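Local coordinates for protein CCMAN5 (Cellulosimicrobium cellulans, PDB 2XSG) that probably hydrolyses alpha-mannosidic linkages as a bacterial family 92 glycoside hydrolase, a mannosidase used in mannose-6-phosphate modification of recombinant human lysosomal enzymes, at residues A[571-576]-A[604-609]. Numbering follows the deposited sequence.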
loop_
_atom_site.group_PDB
_atom_site.type_symbol
_atom_site.label_atom_id
_atom_site.label_comp_id
_atom_site.label_asym_id
_atom_site.label_seq_id
_atom_site.Cartn_x
_atom_site.Cartn_y
_atom_site.Cartn_z
ATOM N N PHE A 571 -21.242 -12.304 9.821
ATOM C CA PHE A 571 -20.720 -13.248 8.836
ATOM C C PHE A 571 -21.734 -14.247 8.281
ATOM O O PHE A 571 -21.344 -15.253 7.670
ATOM C CB PHE A 571 -19.478 -13.949 9.401
ATOM C CG PHE A 571 -18.294 -13.067 9.432
ATOM C CD1 PHE A 571 -17.334 -13.140 8.425
ATOM C CD2 PHE A 571 -18.154 -12.111 10.435
ATOM C CE1 PHE A 571 -16.237 -12.282 8.437
ATOM C CE2 PHE A 571 -17.070 -11.254 10.448
ATOM C CZ PHE A 571 -16.114 -11.337 9.445
ATOM N N GLY A 572 -23.021 -13.953 8.463
ATOM C CA GLY A 572 -24.109 -14.793 7.948
ATOM C C GLY A 572 -24.031 -16.254 8.361
ATOM O O GLY A 572 -24.388 -17.133 7.583
ATOM N N GLU A 573 -23.569 -16.515 9.582
ATOM C CA GLU A 573 -23.379 -17.901 10.068
ATOM C C GLU A 573 -24.670 -18.731 10.111
ATOM O O GLU A 573 -24.638 -19.965 9.955
ATOM C CB GLU A 573 -22.712 -17.907 11.449
ATOM C CG GLU A 573 -21.226 -17.593 11.425
ATOM C CD GLU A 573 -20.375 -18.721 10.837
ATOM O OE1 GLU A 573 -20.838 -19.877 10.773
ATOM O OE2 GLU A 573 -19.232 -18.447 10.418
ATOM N N HIS A 574 -25.793 -18.045 10.303
ATOM C CA HIS A 574 -27.128 -18.658 10.296
ATOM C C HIS A 574 -27.634 -18.971 8.887
ATOM O O HIS A 574 -28.650 -19.659 8.741
ATOM C CB HIS A 574 -28.122 -17.683 10.924
ATOM C CG HIS A 574 -28.223 -16.396 10.172
ATOM N ND1 HIS A 574 -29.284 -16.099 9.347
ATOM C CD2 HIS A 574 -27.368 -15.352 10.077
ATOM C CE1 HIS A 574 -29.090 -14.917 8.790
ATOM N NE2 HIS A 574 -27.932 -14.445 9.212
ATOM N N ALA A 575 -26.995 -18.411 7.857
ATOM C CA ALA A 575 -27.355 -18.733 6.468
ATOM C C ALA A 575 -26.128 -18.792 5.561
ATOM O O ALA A 575 -25.910 -17.880 4.766
ATOM C CB ALA A 575 -28.381 -17.749 5.932
ATOM N N PRO A 576 -25.326 -19.875 5.675
ATOM C CA PRO A 576 -23.997 -19.981 5.033
ATOM C C PRO A 576 -24.012 -19.987 3.490
ATOM O O PRO A 576 -22.975 -19.735 2.867
ATOM C CB PRO A 576 -23.453 -21.322 5.566
ATOM C CG PRO A 576 -24.663 -22.113 5.894
ATOM C CD PRO A 576 -25.639 -21.094 6.450
ATOM N N PRO A 604 -12.973 -18.620 19.063
ATOM C CA PRO A 604 -11.766 -18.481 18.246
ATOM C C PRO A 604 -11.770 -19.412 17.021
ATOM O O PRO A 604 -11.188 -19.063 15.986
ATOM C CB PRO A 604 -10.626 -18.856 19.204
ATOM C CG PRO A 604 -11.229 -18.963 20.557
ATOM C CD PRO A 604 -12.684 -19.146 20.412
ATOM N N SER A 605 -12.446 -20.562 17.111
ATOM C CA SER A 605 -12.526 -21.468 15.945
ATOM C C SER A 605 -13.103 -20.763 14.706
ATOM O O SER A 605 -12.672 -21.029 13.590
ATOM C CB SER A 605 -13.268 -22.782 16.279
ATOM O OG SER A 605 -14.667 -22.615 16.457
ATOM N N LEU A 606 -14.045 -19.837 14.912
ATOM C CA LEU A 606 -14.675 -19.125 13.800
ATOM C C LEU A 606 -13.726 -18.120 13.153
ATOM O O LEU A 606 -13.776 -17.903 11.947
ATOM C CB LEU A 606 -15.985 -18.442 14.230
ATOM C CG LEU A 606 -17.179 -19.344 14.622
ATOM C CD1 LEU A 606 -18.327 -18.476 15.075
ATOM C CD2 LEU A 606 -17.625 -20.273 13.471
ATOM N N THR A 607 -12.861 -17.518 13.960
ATOM C CA THR A 607 -11.795 -16.649 13.464
ATOM C C THR A 607 -10.862 -17.468 12.566
ATOM O O THR A 607 -10.565 -17.077 11.432
ATOM C CB THR A 607 -11.055 -15.948 14.633
ATOM O OG1 THR A 607 -11.820 -14.810 15.058
ATOM C CG2 THR A 607 -9.641 -15.462 14.224
ATOM N N GLN A 608 -10.465 -18.639 13.052
ATOM C CA GLN A 608 -9.617 -19.542 12.278
ATOM C C GLN A 608 -10.249 -19.910 10.947
ATOM O O GLN A 608 -9.591 -19.841 9.907
ATOM C CB GLN A 608 -9.311 -20.802 13.086
ATOM C CG GLN A 608 -8.476 -20.505 14.316
ATOM C CD GLN A 608 -8.798 -21.424 15.481
ATOM O OE1 GLN A 608 -9.078 -22.613 15.298
ATOM N NE2 GLN A 608 -8.754 -20.876 16.682
ATOM N N LYS A 609 -11.524 -20.288 10.981
ATOM C CA LYS A 609 -12.253 -20.622 9.757
ATOM C C LYS A 609 -12.241 -19.469 8.767
ATOM O O LYS A 609 -11.871 -19.644 7.596
ATOM C CB LYS A 609 -13.707 -21.014 10.061
ATOM C CG LYS A 609 -14.486 -21.504 8.819
ATOM C CD LYS A 609 -15.997 -21.751 9.073
ATOM C CE LYS A 609 -16.709 -20.437 9.416
ATOM N NZ LYS A 609 -18.185 -20.583 9.485
#
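One carboxylate oxygen, Glu573 OE2, accepts two hydrogen bonds, one from Lys609 NZ within a salt bridge and one from the indole NE1 of Trp610, the next residue along. Lys609 NZ lies 2.6 Å from Glu573 OE2, using the syn lone pair of OE2, on the side of OE1. Glu573 OE1 is also near, 3.0 Å from Lys609 NZ, so the ammonium sits at the mouth of the carboxylate. The two side chains come from opposite directions and bridge backbones that stay well apart, with Glu573 CA and Leu606 CA 9.5 Å from each other. Lys609 leaves its helix with CG anti to the backbone N (chi1 -175°), then bends at chi3 (65°) to bring NZ to the acid. Glu573 is part of the Schellman motif that ends helix 560-570: its N bonds to Arg568 O, and Gly572, at positive phi, is the C-prime residue. The pair joins the loop just after that helix to helix 604-616, at the surface of the catalytic domain. Replacing Glu573 with an alanine would probably leave the Lys609 ammonium and the Trp610 indole N-H without this shared acceptor. Leu606 adds an apolar side, its CD2 methyl 3.9 Å from Glu573 OE2, and also packs on Arg568 and Phe598.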